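Long-range contacts in putative cytoplasmic protein (Salmonella enterica subsp. enterica serovar Typhimurium, PDB 4J32), which probably cleaves peptidoglycan as Tae4, a type VI secretion amidase effector of the papain-like NlpC/P60 kind that the immunity protein Tai4 inhibits: residues A22-F26 with T141-I147; V93-I97 with A136-V140; K122-V127 with T169-L173; V127-W133 with F163-T169. All blocks are in the same frame, centred on the assembly; numbering follows the deposited sequence. Where two conformers were deposited one is given.

Interaction 1: A22-F26 with T141-I147; sequences AWLAF and TLWNGSI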
loop_
_atom_site.group_PDB
_atom_site.type_symbol
_atom_site.label_atom_id
_atom_site.label_comp_id
_atom_site.label_asym_id
_atom_site.label_seq_id
_atom_site.Cartn_x
_atom_site.Cartn_y
_atom_site.Cartn_z
ATOM N N ALA A 22 18.688 -23.809 28.929
ATOM C CA ALA A 22 18.091 -23.317 27.678
ATOM C C ALA A 22 16.648 -22.894 27.889
ATOM O O ALA A 22 16.230 -21.845 27.408
ATOM C CB ALA A 22 18.185 -24.393 26.598
ATOM N N TRP A 23 15.903 -23.699 28.646
ATOM C CA TRP A 23 14.475 -23.459 28.914
ATOM C C TRP A 23 14.293 -22.209 29.760
ATOM O O TRP A 23 13.400 -21.370 29.487
ATOM C CB TRP A 23 13.869 -24.677 29.621
ATOM C CG TRP A 23 12.342 -24.729 29.602
ATOM C CD1 TRP A 23 11.491 -24.368 30.618
ATOM C CD2 TRP A 23 11.506 -25.167 28.514
ATOM N NE1 TRP A 23 10.185 -24.570 30.239
ATOM C CE2 TRP A 23 10.161 -25.060 28.955
ATOM C CE3 TRP A 23 11.762 -25.668 27.223
ATOM C CZ2 TRP A 23 9.066 -25.413 28.137
ATOM C CZ3 TRP A 23 10.662 -26.027 26.406
ATOM C CH2 TRP A 23 9.333 -25.898 26.882
ATOM N N LEU A 24 15.134 -22.070 30.790
ATOM C CA LEU A 24 15.136 -20.864 31.604
ATOM C C LEU A 24 15.426 -19.621 30.753
ATOM O O LEU A 24 14.765 -18.581 30.885
ATOM C CB LEU A 24 16.203 -21.008 32.715
ATOM C CG LEU A 24 16.483 -19.896 33.710
ATOM C CD1 LEU A 24 17.265 -20.518 34.883
ATOM C CD2 LEU A 24 17.252 -18.707 33.110
ATOM N N ALA A 25 16.453 -19.693 29.927
ATOM C CA ALA A 25 16.851 -18.511 29.142
ATOM C C ALA A 25 15.730 -18.124 28.147
ATOM O O ALA A 25 15.391 -16.955 27.989
ATOM C CB ALA A 25 18.153 -18.793 28.384
ATOM N N PHE A 26 15.139 -19.130 27.513
ATOM C CA PHE A 26 14.040 -18.878 26.554
ATOM C C PHE A 26 12.905 -18.075 27.194
ATOM O O PHE A 26 12.382 -17.131 26.583
ATOM C CB PHE A 26 13.504 -20.184 25.964
ATOM C CG PHE A 26 12.599 -19.964 24.745
ATOM C CD1 PHE A 26 13.106 -20.086 23.456
ATOM C CD2 PHE A 26 11.265 -19.571 24.924
ATOM C CE1 PHE A 26 12.279 -19.869 22.328
ATOM C CE2 PHE A 26 10.423 -19.338 23.800
ATOM C CZ PHE A 26 10.946 -19.478 22.521
ATOM N N THR A 141 12.283 -23.719 17.903
ATOM C CA THR A 141 11.946 -23.418 19.304
ATOM C C THR A 141 12.477 -24.526 20.237
ATOM O O THR A 141 13.194 -25.417 19.784
ATOM C CB THR A 141 10.415 -23.166 19.496
ATOM O OG1 THR A 141 10.162 -22.586 20.789
ATOM C CG2 THR A 141 9.618 -24.422 19.312
ATOM N N LEU A 142 12.147 -24.443 21.525
ATOM C CA LEU A 142 12.476 -25.522 22.450
ATOM C C LEU A 142 11.247 -26.372 22.697
ATOM O O LEU A 142 10.110 -25.913 22.540
ATOM C CB LEU A 142 13.002 -24.971 23.789
ATOM C CG LEU A 142 14.231 -24.061 23.686
ATOM C CD1 LEU A 142 14.606 -23.655 25.083
ATOM C CD2 LEU A 142 15.394 -24.781 23.025
ATOM N N TRP A 143 11.500 -27.618 23.070
ATOM C CA TRP A 143 10.471 -28.623 23.266
ATOM C C TRP A 143 10.843 -29.398 24.519
ATOM O O TRP A 143 11.984 -29.881 24.644
ATOM C CB TRP A 143 10.426 -29.532 22.012
ATOM C CG TRP A 143 9.630 -30.791 22.155
ATOM C CD1 TRP A 143 10.120 -32.051 22.397
ATOM C CD2 TRP A 143 8.206 -30.926 22.067
ATOM N NE1 TRP A 143 9.079 -32.962 22.449
ATOM C CE2 TRP A 143 7.900 -32.296 22.248
ATOM C CE3 TRP A 143 7.159 -30.024 21.825
ATOM C CZ2 TRP A 143 6.587 -32.782 22.217
ATOM C CZ3 TRP A 143 5.856 -30.509 21.794
ATOM C CH2 TRP A 143 5.587 -31.877 21.982
ATOM N N ASN A 144 9.904 -29.522 25.458
ATOM C CA ASN A 144 10.236 -30.192 26.722
ATOM C C ASN A 144 9.708 -31.625 26.842
ATOM O O ASN A 144 9.644 -32.176 27.955
ATOM C CB ASN A 144 9.775 -29.342 27.919
ATOM C CG ASN A 144 8.267 -29.371 28.099
ATOM O OD1 ASN A 144 7.542 -29.929 27.267
ATOM N ND2 ASN A 144 7.787 -28.769 29.185
ATOM N N GLY A 145 9.332 -32.226 25.712
ATOM C CA GLY A 145 8.714 -33.555 25.701
ATOM C C GLY A 145 7.191 -33.540 25.634
ATOM O O GLY A 145 6.567 -34.561 25.347
ATOM N N SER A 146 6.605 -32.376 25.900
ATOM C CA SER A 146 5.155 -32.194 25.954
ATOM C C SER A 146 4.673 -30.964 25.183
ATOM O O SER A 146 3.623 -31.010 24.547
ATOM C CB SER A 146 4.699 -32.023 27.409
ATOM O OG SER A 146 5.083 -33.133 28.187
ATOM N N ILE A 147 5.416 -29.859 25.271
ATOM C CA ILE A 147 4.969 -28.551 24.743
ATOM C C ILE A 147 6.187 -27.767 24.256
ATOM O O ILE A 147 7.314 -28.050 24.690
ATOM C CB ILE A 147 4.219 -27.671 25.814
ATOM C CG1 ILE A 147 5.148 -27.334 27.005
ATOM C CG2 ILE A 147 2.907 -28.323 26.262
ATOM C CD1 ILE A 147 4.687 -26.167 27.905
#
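N144, whose CB rests on W23, has its OD1 gripped by two backbone amides of its own turn: I147 N donates at 2.9 Å and S146 N at 3.0 Å. Accepting from S146 N, two residues on, makes an Asx turn, and accepting from I147 N, three on, an Asx motif. The two donors arrive from opposite faces of the amide plane and together hold its rotation. The turn ends the strand, and its G145 and S146 belong to a pocket that holds 2-ethoxyethanol.

W23 packs on the side of this fixed residue, chiefly on N144 CB, which stands 3.9 Å from the centroid of the W23 six-membered ring and only 21° off the ring normal, a CH-pi contact over the face. Amide and indole planes are just 10° apart, and ND2 follows the ring toward CZ2. At the indole edge, in its plane, lies W143 N, and W23 CH2 comes 3.7 Å from I147 O. This placement depends on W23 CG being anti to the backbone N (chi1 -164°), which carries the indole across from the helix to the strand end.

L142 fills the groove between W23 and F26, pointing opposite to both: L142 CB meets W23 CZ3 at 3.7 Å, while L142 CD1 reaches A22 O at 3.4 Å and F26 CB at 3.7 Å. Farther back, F26 CZ touches T141 OG1 at 3.6 Å, the two side chains crossing at about a right angle.

L142 also packs on I125 of strand 124-131, and the helix face formed by A22 and F26 rests on both strand 138-143 and V64 of helix 57-67.

Interaction 2: V93-I97 with A136-V140; sequences VNDMI and ARGHV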
loop_
_atom_site.group_PDB
_atom_site.type_symbol
_atom_site.label_atom_id
_atom_site.label_comp_id
_atom_site.label_asym_id
_atom_site.label_seq_id
_atom_site.Cartn_x
_atom_site.Cartn_y
_atom_site.Cartn_z
ATOM N N VAL A 93 14.853 -16.894 10.258
ATOM C CA VAL A 93 14.519 -18.280 10.576
ATOM C C VAL A 93 15.379 -19.254 9.782
ATOM O O VAL A 93 15.970 -20.170 10.360
ATOM C CB VAL A 93 13.021 -18.573 10.334
ATOM C CG1 VAL A 93 12.736 -20.093 10.567
ATOM C CG2 VAL A 93 12.185 -17.709 11.312
ATOM N N ASN A 94 15.494 -19.038 8.473
ATOM C CA ASN A 94 16.249 -19.941 7.616
ATOM C C ASN A 94 17.718 -20.011 8.078
ATOM O O ASN A 94 18.353 -21.071 8.027
ATOM C CB ASN A 94 16.143 -19.513 6.145
ATOM C CG ASN A 94 14.901 -20.087 5.439
ATOM O OD1 ASN A 94 14.255 -21.024 5.940
ATOM N ND2 ASN A 94 14.588 -19.554 4.236
ATOM N N ASP A 95 18.248 -18.859 8.501
ATOM C CA ASP A 95 19.636 -18.773 8.972
ATOM C C ASP A 95 19.813 -19.508 10.290
ATOM O O ASP A 95 20.794 -20.226 10.469
ATOM C CB ASP A 95 20.104 -17.314 9.132
ATOM C CG ASP A 95 20.510 -16.682 7.812
ATOM O OD1 ASP A 95 20.577 -17.396 6.768
ATOM O OD2 ASP A 95 20.775 -15.462 7.813
ATOM N N MET A 96 18.849 -19.375 11.187
ATOM C CA MET A 96 18.941 -20.050 12.481
ATOM C C MET A 96 18.905 -21.551 12.281
ATOM O O MET A 96 19.689 -22.292 12.904
ATOM C CB MET A 96 17.821 -19.620 13.438
ATOM C CG MET A 96 17.808 -20.427 14.764
ATOM S SD MET A 96 19.377 -20.463 15.686
ATOM C CE MET A 96 19.647 -18.742 16.110
ATOM N N ILE A 97 18.021 -22.003 11.395
ATOM C CA ILE A 97 17.949 -23.431 11.059
ATOM C C ILE A 97 19.296 -23.936 10.530
ATOM O O ILE A 97 19.814 -24.971 11.004
ATOM C CB ILE A 97 16.799 -23.719 10.060
ATOM C CG1 ILE A 97 15.461 -23.463 10.759
ATOM C CG2 ILE A 97 16.861 -25.199 9.596
ATOM C CD1 ILE A 97 14.223 -23.521 9.830
ATOM N N ALA A 136 7.704 -17.299 6.349
ATOM C CA ALA A 136 8.765 -18.225 6.765
ATOM C C ALA A 136 8.501 -19.630 6.244
ATOM O O ALA A 136 7.370 -19.974 5.911
ATOM C CB ALA A 136 8.910 -18.248 8.301
ATOM N N ARG A 137 9.562 -20.429 6.193
ATOM C CA ARG A 137 9.480 -21.815 5.739
ATOM C C ARG A 137 9.339 -22.752 6.935
ATOM O O ARG A 137 9.229 -23.966 6.775
ATOM C CB ARG A 137 10.752 -22.193 4.966
ATOM C CG ARG A 137 10.894 -21.643 3.546
ATOM C CD ARG A 137 9.885 -22.239 2.635
ATOM N NE ARG A 137 8.719 -21.365 2.679
ATOM C CZ ARG A 137 7.474 -21.742 2.448
ATOM N NH1 ARG A 137 7.170 -23.000 2.166
ATOM N NH2 ARG A 137 6.527 -20.838 2.549
ATOM N N GLY A 138 9.384 -22.205 8.140
ATOM C CA GLY A 138 9.396 -23.070 9.309
ATOM C C GLY A 138 9.565 -22.302 10.589
ATOM O O GLY A 138 9.405 -21.078 10.608
ATOM N N HIS A 139 9.879 -23.035 11.655
ATOM C CA HIS A 139 9.948 -22.459 12.998
ATOM C C HIS A 139 11.024 -23.233 13.757
ATOM O O HIS A 139 11.280 -24.407 13.446
ATOM C CB HIS A 139 8.597 -22.605 13.716
ATOM C CG HIS A 139 8.432 -21.667 14.873
ATOM N ND1 HIS A 139 8.298 -20.304 14.715
ATOM C CD2 HIS A 139 8.390 -21.899 16.208
ATOM C CE1 HIS A 139 8.174 -19.735 15.904
ATOM N NE2 HIS A 139 8.236 -20.683 16.827
ATOM N N VAL A 140 11.661 -22.558 14.708
ATOM C CA VAL A 140 12.688 -23.157 15.575
ATOM C C VAL A 140 12.348 -22.746 16.996
ATOM O O VAL A 140 12.140 -21.552 17.264
ATOM C CB VAL A 140 14.119 -22.590 15.335
ATOM C CG1 VAL A 140 15.185 -23.513 15.988
ATOM C CG2 VAL A 140 14.413 -22.351 13.876
HETATM O O HOH W 1 12.107 -19.364 6.479
#
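V93 and I97 reach across to V140 in a helix-on-sheet contact of the papain-like NlpC/P60 fold: helix 93-103 lies over edge strand 138-143, the short segment axes making an angle of 56°. The orientation of each side chain shows how the gap is filled.

V93 sends its two methyls different ways. With CG1 anti to the backbone N (chi1 175°), V93 CG1 sits 3.5 Å from G138 O and 4.3 Å from V140 CG2, while V93 CG2 turns toward A136 CB at 4.5 Å. Three side chains of the helix, V93, M96 and I97, converge on V140 CG2. M96 meets it nearly at a right angle, M96 CG at 4.0 Å, before its chain bends twice and carries the sulfur away from the strand. I97 comes in aslant, I97 CG1 lying 3.5 Å from the same methyl, although this tightness is doubtful because V140 was deposited in two conformers, as was M96.

H139 points off the other side of the strand, where NE2 bonds to D150 and the ring touches C57, consistent with the cysteine-histidine pairing of papain-like peptidases. The start of the helix faces Tai4, whose E45 accepts from V93 N and N94 N.

N94 and R137 run side by side in the same direction, their amide and guanidinium planes 68° apart. N94 meets the stem of R137, while the guanidinium is held by E2 and Y46 of the Tai4 chain. N94 also has two conformers, so its weak bond from a bridging water is doubtful; that water accepts from R137 N at 2.8 Å.

Interaction 3: K122-V127 with T169-L173; sequences KKGIIV and TLWIL
L173 closes one end of the pairing between strands 124-131 and 164-172, the two inner neighbours of the antiparallel sheet in this NlpC/P60 fold. Its N donates to K123 O at 3.0 Å, and the side chain then folds over the partner strand. L173 CB lies 3.9 Å from G124 CA, and L173 CG comes closer still, at 3.7 Å from the same CA. At the branch the methyls divide: L173 CD1 touches I125 CG1 at 3.8 Å and L173 CD2 meets I125 CD1 at 4.1 Å. F19 and A22 of helix 19-28 pack on L173 as well.

The backbone gives the register. I125 with W171 and V127 with T169 are hydrogen-bonded pairs, each with two reciprocal N-H to O bonds. I126 with L170 is the non-hydrogen-bonded pair between them, and G124 with I172 is another beyond I125-W171. G124 has no side chain, which lets its CA come within 3.3 Å of W171 O in a CA-H...O contact.

W171, V127 and I125 share the face that helix 93-103 packs on. The indole, tied through NE1 to G105 O, turns its edge to the strand, so V127 CG2 lies in the ring plane, 3.9 Å from W171 CZ3.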
loop_
_atom_site.group_PDB
_atom_site.type_symbol
_atom_site.label_atom_id
_atom_site.label_comp_id
_atom_site.label_asym_id
_atom_site.label_seq_id
_atom_site.Cartn_x
_atom_site.Cartn_y
_atom_site.Cartn_z
ATOM N N LYS A 122 11.076 -36.851 24.673
ATOM C CA LYS A 122 12.415 -36.352 24.416
ATOM C C LYS A 122 12.367 -34.841 24.436
ATOM O O LYS A 122 11.330 -34.249 24.130
ATOM C CB LYS A 122 12.937 -36.840 23.068
ATOM C CG LYS A 122 13.206 -38.358 23.096
ATOM C CD LYS A 122 13.633 -38.891 21.768
ATOM C CE LYS A 122 13.993 -40.365 21.940
ATOM N NZ LYS A 122 14.392 -40.960 20.654
ATOM N N LYS A 123 13.489 -34.217 24.778
ATOM C CA LYS A 123 13.498 -32.751 24.942
ATOM C C LYS A 123 14.735 -32.092 24.341
ATOM O O LYS A 123 15.825 -32.686 24.334
ATOM C CB LYS A 123 13.333 -32.374 26.417
ATOM C CG LYS A 123 14.473 -32.797 27.344
ATOM C CD LYS A 123 14.131 -32.546 28.805
ATOM C CE LYS A 123 15.332 -32.866 29.718
ATOM N NZ LYS A 123 15.693 -34.321 29.735
ATOM N N GLY A 124 14.562 -30.882 23.812
ATOM C CA GLY A 124 15.687 -30.125 23.262
ATOM C C GLY A 124 15.264 -29.088 22.253
ATOM O O GLY A 124 14.223 -28.466 22.413
ATOM N N ILE A 125 16.079 -28.884 21.223
ATOM C CA ILE A 125 15.783 -27.859 20.235
ATOM C C ILE A 125 15.042 -28.523 19.070
ATOM O O ILE A 125 15.526 -29.515 18.512
ATOM C CB ILE A 125 17.086 -27.203 19.719
ATOM C CG1 ILE A 125 17.848 -26.518 20.870
ATOM C CG2 ILE A 125 16.774 -26.223 18.571
ATOM C CD1 ILE A 125 19.273 -26.115 20.491
ATOM N N ILE A 126 13.881 -27.978 18.713
ATOM C CA ILE A 126 13.075 -28.529 17.629
ATOM C C ILE A 126 12.979 -27.561 16.439
ATOM O O ILE A 126 12.800 -26.349 16.609
ATOM C CB ILE A 126 11.658 -28.973 18.121
ATOM C CG1 ILE A 126 10.932 -29.808 17.050
ATOM C CG2 ILE A 126 10.808 -27.772 18.576
ATOM C CD1 ILE A 126 9.934 -30.778 17.642
ATOM N N VAL A 127 13.120 -28.111 15.238
ATOM C CA VAL A 127 12.888 -27.368 14.014
ATOM C C VAL A 127 11.768 -28.059 13.273
ATOM O O VAL A 127 11.772 -29.285 13.153
ATOM C CB VAL A 127 14.163 -27.333 13.101
ATOM C CG1 VAL A 127 13.843 -26.765 11.699
ATOM C CG2 VAL A 127 15.265 -26.506 13.776
ATOM N N THR A 169 12.683 -31.964 13.197
ATOM C CA THR A 169 14.024 -32.391 13.584
ATOM C C THR A 169 14.252 -31.974 15.034
ATOM O O THR A 169 13.984 -30.825 15.400
ATOM C CB THR A 169 15.077 -31.696 12.677
ATOM O OG1 THR A 169 14.818 -32.031 11.313
ATOM C CG2 THR A 169 16.528 -32.101 13.033
ATOM N N LEU A 170 14.743 -32.907 15.846
ATOM C CA LEU A 170 15.049 -32.620 17.236
ATOM C C LEU A 170 16.531 -32.885 17.540
ATOM O O LEU A 170 17.079 -33.944 17.187
ATOM C CB LEU A 170 14.141 -33.454 18.160
ATOM C CG LEU A 170 14.295 -33.206 19.682
ATOM C CD1 LEU A 170 13.616 -31.917 20.136
ATOM C CD2 LEU A 170 13.762 -34.404 20.474
ATOM N N TRP A 171 17.180 -31.894 18.165
ATOM C CA TRP A 171 18.488 -32.115 18.803
ATOM C C TRP A 171 18.241 -32.169 20.302
ATOM O O TRP A 171 17.797 -31.189 20.888
ATOM C CB TRP A 171 19.444 -30.947 18.518
ATOM C CG TRP A 171 20.024 -30.949 17.120
ATOM C CD1 TRP A 171 21.100 -31.653 16.690
ATOM C CD2 TRP A 171 19.552 -30.204 15.995
ATOM N NE1 TRP A 171 21.326 -31.408 15.347
ATOM C CE2 TRP A 171 20.403 -30.501 14.906
ATOM C CE3 TRP A 171 18.503 -29.311 15.806
ATOM C CZ2 TRP A 171 20.224 -29.942 13.631
ATOM C CZ3 TRP A 171 18.324 -28.745 14.531
ATOM C CH2 TRP A 171 19.188 -29.067 13.465
ATOM N N ILE A 172 18.514 -33.319 20.909
ATOM C CA ILE A 172 18.289 -33.480 22.352
ATOM C C ILE A 172 19.247 -32.597 23.148
ATOM O O ILE A 172 20.463 -32.538 22.850
ATOM C CB ILE A 172 18.430 -34.978 22.766
ATOM C CG1 ILE A 172 17.267 -35.798 22.171
ATOM C CG2 ILE A 172 18.533 -35.136 24.275
ATOM C CD1 ILE A 172 17.387 -37.304 22.407
ATOM N N LEU A 173 18.708 -31.912 24.151
ATOM C CA LEU A 173 19.531 -31.182 25.120
ATOM C C LEU A 173 19.580 -31.942 26.441
ATOM O O LEU A 173 18.544 -32.401 26.920
ATOM C CB LEU A 173 19.010 -29.737 25.318
ATOM C CG LEU A 173 19.013 -28.784 24.097
ATOM C CD1 LEU A 173 18.523 -27.382 24.537
ATOM C CD2 LEU A 173 20.403 -28.672 23.467
HETATM O O HOH W 2 17.412 -34.828 27.510
HETATM O O HOH W 3 13.163 -30.117 10.123
#

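Interaction 4: V127-W133 with F163-T169; sequences VVKGHGW and FVPEVGT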
loop_
_atom_site.group_PDB
_atom_site.type_symbol
_atom_site.label_atom_id
_atom_site.label_comp_id
_atom_site.label_asym_id
_atom_site.label_seq_id
_atom_site.Cartn_x
_atom_site.Cartn_y
_atom_site.Cartn_z
ATOM N N VAL A 127 13.120 -28.111 15.238
ATOM C CA VAL A 127 12.888 -27.368 14.014
ATOM C C VAL A 127 11.768 -28.059 13.273
ATOM O O VAL A 127 11.772 -29.285 13.153
ATOM C CB VAL A 127 14.163 -27.333 13.101
ATOM C CG1 VAL A 127 13.843 -26.765 11.699
ATOM C CG2 VAL A 127 15.265 -26.506 13.776
ATOM N N VAL A 128 10.787 -27.279 12.806
ATOM C CA VAL A 128 9.768 -27.798 11.909
ATOM C C VAL A 128 9.786 -26.962 10.629
ATOM O O VAL A 128 9.748 -25.728 10.690
ATOM C CB VAL A 128 8.366 -27.781 12.574
ATOM C CG1 VAL A 128 7.336 -28.454 11.693
ATOM C CG2 VAL A 128 8.405 -28.442 13.968
ATOM N N LYS A 129 9.896 -27.626 9.488
ATOM C CA LYS A 129 9.769 -26.959 8.202
ATOM C C LYS A 129 8.463 -27.436 7.591
ATOM O O LYS A 129 8.082 -28.611 7.722
ATOM C CB LYS A 129 10.937 -27.288 7.276
ATOM C CG LYS A 129 12.290 -26.687 7.713
ATOM C CD LYS A 129 13.393 -27.249 6.802
ATOM C CE LYS A 129 14.797 -26.720 7.149
ATOM N NZ LYS A 129 15.863 -27.809 6.968
ATOM N N GLY A 130 7.766 -26.534 6.915
ATOM C CA GLY A 130 6.530 -26.924 6.262
ATOM C C GLY A 130 5.991 -25.816 5.388
ATOM O O GLY A 130 6.636 -24.764 5.221
ATOM N N HIS A 131 4.780 -26.016 4.893
ATOM C CA HIS A 131 4.138 -25.011 4.053
ATOM C C HIS A 131 2.892 -24.397 4.685
ATOM O O HIS A 131 2.295 -24.965 5.605
ATOM C CB HIS A 131 3.819 -25.597 2.675
ATOM C CG HIS A 131 2.872 -26.761 2.697
ATOM N ND1 HIS A 131 3.301 -28.070 2.750
ATOM C CD2 HIS A 131 1.520 -26.816 2.623
ATOM C CE1 HIS A 131 2.256 -28.879 2.723
ATOM N NE2 HIS A 131 1.162 -28.143 2.637
ATOM N N GLY A 132 2.489 -23.234 4.182
ATOM C CA GLY A 132 1.266 -22.595 4.654
ATOM C C GLY A 132 1.481 -21.247 5.326
ATOM O O GLY A 132 0.518 -20.493 5.509
ATOM N N TRP A 133 2.726 -20.933 5.670
ATOM C CA TRP A 133 3.053 -19.624 6.248
ATOM C C TRP A 133 3.643 -18.694 5.209
ATOM O O TRP A 133 4.434 -19.105 4.371
ATOM C CB TRP A 133 4.047 -19.721 7.401
ATOM C CG TRP A 133 3.471 -20.192 8.698
ATOM C CD1 TRP A 133 2.156 -20.177 9.095
ATOM C CD2 TRP A 133 4.220 -20.729 9.789
ATOM N NE1 TRP A 133 2.056 -20.672 10.386
ATOM C CE2 TRP A 133 3.305 -21.024 10.825
ATOM C CE3 TRP A 133 5.583 -20.986 9.991
ATOM C CZ2 TRP A 133 3.713 -21.581 12.055
ATOM C CZ3 TRP A 133 5.989 -21.546 11.208
ATOM C CH2 TRP A 133 5.049 -21.828 12.227
ATOM N N PHE A 163 -0.515 -23.994 8.991
ATOM C CA PHE A 163 0.813 -24.548 8.765
ATOM C C PHE A 163 0.743 -26.078 8.655
ATOM O O PHE A 163 0.167 -26.732 9.525
ATOM C CB PHE A 163 1.722 -24.156 9.914
ATOM C CG PHE A 163 3.147 -24.562 9.727
ATOM C CD1 PHE A 163 3.919 -23.995 8.718
ATOM C CD2 PHE A 163 3.720 -25.517 10.568
ATOM C CE1 PHE A 163 5.248 -24.357 8.559
ATOM C CE2 PHE A 163 5.054 -25.890 10.416
ATOM C CZ PHE A 163 5.819 -25.308 9.406
ATOM N N VAL A 164 1.288 -26.628 7.568
ATOM C CA VAL A 164 1.371 -28.093 7.377
ATOM C C VAL A 164 2.836 -28.536 7.504
ATOM O O VAL A 164 3.629 -28.313 6.597
ATOM C CB VAL A 164 0.810 -28.536 6.020
ATOM C CG1 VAL A 164 0.957 -30.072 5.833
ATOM C CG2 VAL A 164 -0.660 -28.107 5.867
ATOM N N PRO A 165 3.198 -29.148 8.645
ATOM C CA PRO A 165 4.580 -29.593 8.865
ATOM C C PRO A 165 4.977 -30.691 7.852
ATOM O O PRO A 165 4.211 -31.634 7.624
ATOM C CB PRO A 165 4.556 -30.171 10.296
ATOM C CG PRO A 165 3.234 -29.742 10.893
ATOM C CD PRO A 165 2.306 -29.455 9.778
ATOM N N GLU A 166 6.140 -30.519 7.228
ATOM C CA GLU A 166 6.692 -31.508 6.286
ATOM C C GLU A 166 7.782 -32.352 6.963
ATOM O O GLU A 166 7.821 -33.578 6.812
ATOM C CB GLU A 166 7.309 -30.792 5.076
ATOM C CG GLU A 166 6.324 -30.093 4.145
ATOM C CD GLU A 166 6.929 -28.850 3.507
ATOM O OE1 GLU A 166 7.947 -28.302 4.037
ATOM O OE2 GLU A 166 6.355 -28.384 2.509
ATOM N N VAL A 167 8.685 -31.677 7.683
ATOM C CA VAL A 167 9.794 -32.355 8.382
ATOM C C VAL A 167 10.026 -31.733 9.762
ATOM O O VAL A 167 10.055 -30.504 9.902
ATOM C CB VAL A 167 11.143 -32.294 7.597
ATOM C CG1 VAL A 167 12.163 -33.305 8.183
ATOM C CG2 VAL A 167 10.958 -32.525 6.110
ATOM N N GLY A 168 10.189 -32.581 10.778
ATOM C CA GLY A 168 10.520 -32.122 12.126
ATOM C C GLY A 168 11.816 -32.762 12.576
ATOM O O GLY A 168 12.011 -33.957 12.376
ATOM N N THR A 169 12.683 -31.964 13.197
ATOM C CA THR A 169 14.024 -32.391 13.584
ATOM C C THR A 169 14.252 -31.974 15.034
ATOM O O THR A 169 13.984 -30.825 15.400
ATOM C CB THR A 169 15.077 -31.696 12.677
ATOM O OG1 THR A 169 14.818 -32.031 11.313
ATOM C CG2 THR A 169 16.528 -32.101 13.033
HETATM O O HOH W 4 9.471 -25.550 3.972
#
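K129 O takes two consecutive amides at once, E166 N at 2.8 Å and V167 N at 3.1 Å, the signature of a classic beta bulge. E166 is the extra residue: V167 still pairs with K129, but G130 then faces P165 and the register has moved by one.

The bulge also points the E166 side chain toward the partner strand. E166 OE2 accepts from H131 ND1 at 3.1 Å; the carboxylate oxygen lies close to the imidazole plane, whereas ND1 sits 44° out of the carboxylate plane. V164 CB covers one face of the same imidazole, 3.7 Å from its centroid, and with E166 at the ring edge this probably helps hold the turn of the H131 ring.

This is the end of the pairing, beyond V127 and T169, between strands 124-131 and 164-172, the two inner strands of the four-stranded antiparallel sheet of the NlpC/P60 fold; their short axes here make an angle of 135°.

Toward the other side, the F163 ring reaches G130, where no side chain intervenes, so that F163 CZ lies 3.4 Å from G130 N. Its ring stacks face to face on the six-membered ring of W133, centroids 3.9 Å apart and planes at 20°, while F163 CB sits over the five-membered ring. In the conformer given, V128 CG1 reaches the F163 edge, 3.7 Å from F163 CE2. Just before W133, G132 N is bonded to E2 of a Tai4 chain, and W133 itself packs on G71 of another Tai4 chain.

In the fold
Interactions 3 and 4 are successive halves of one strand pair, 124-131 with 164-172, and share V127 and T169. The first is regular and mostly buried; the second, which contains the bulge, is partly exposed, with a histidine-carboxylate bond and an aromatic stack. Interactions 1 and 2 instead set helices 19-28 and 93-103 against strand 138-143, with centres about 17 Å apart on opposite sides of the chain's centre. Both are buried and join their elements through side-chain packing, interaction 2 adding a water bridge. Strand 138-143 bonds to 124-131, tying all four together: T141 O meets I126 N, and H139 N meets V128 O. Interactions 2 and 4 also touch Tai4.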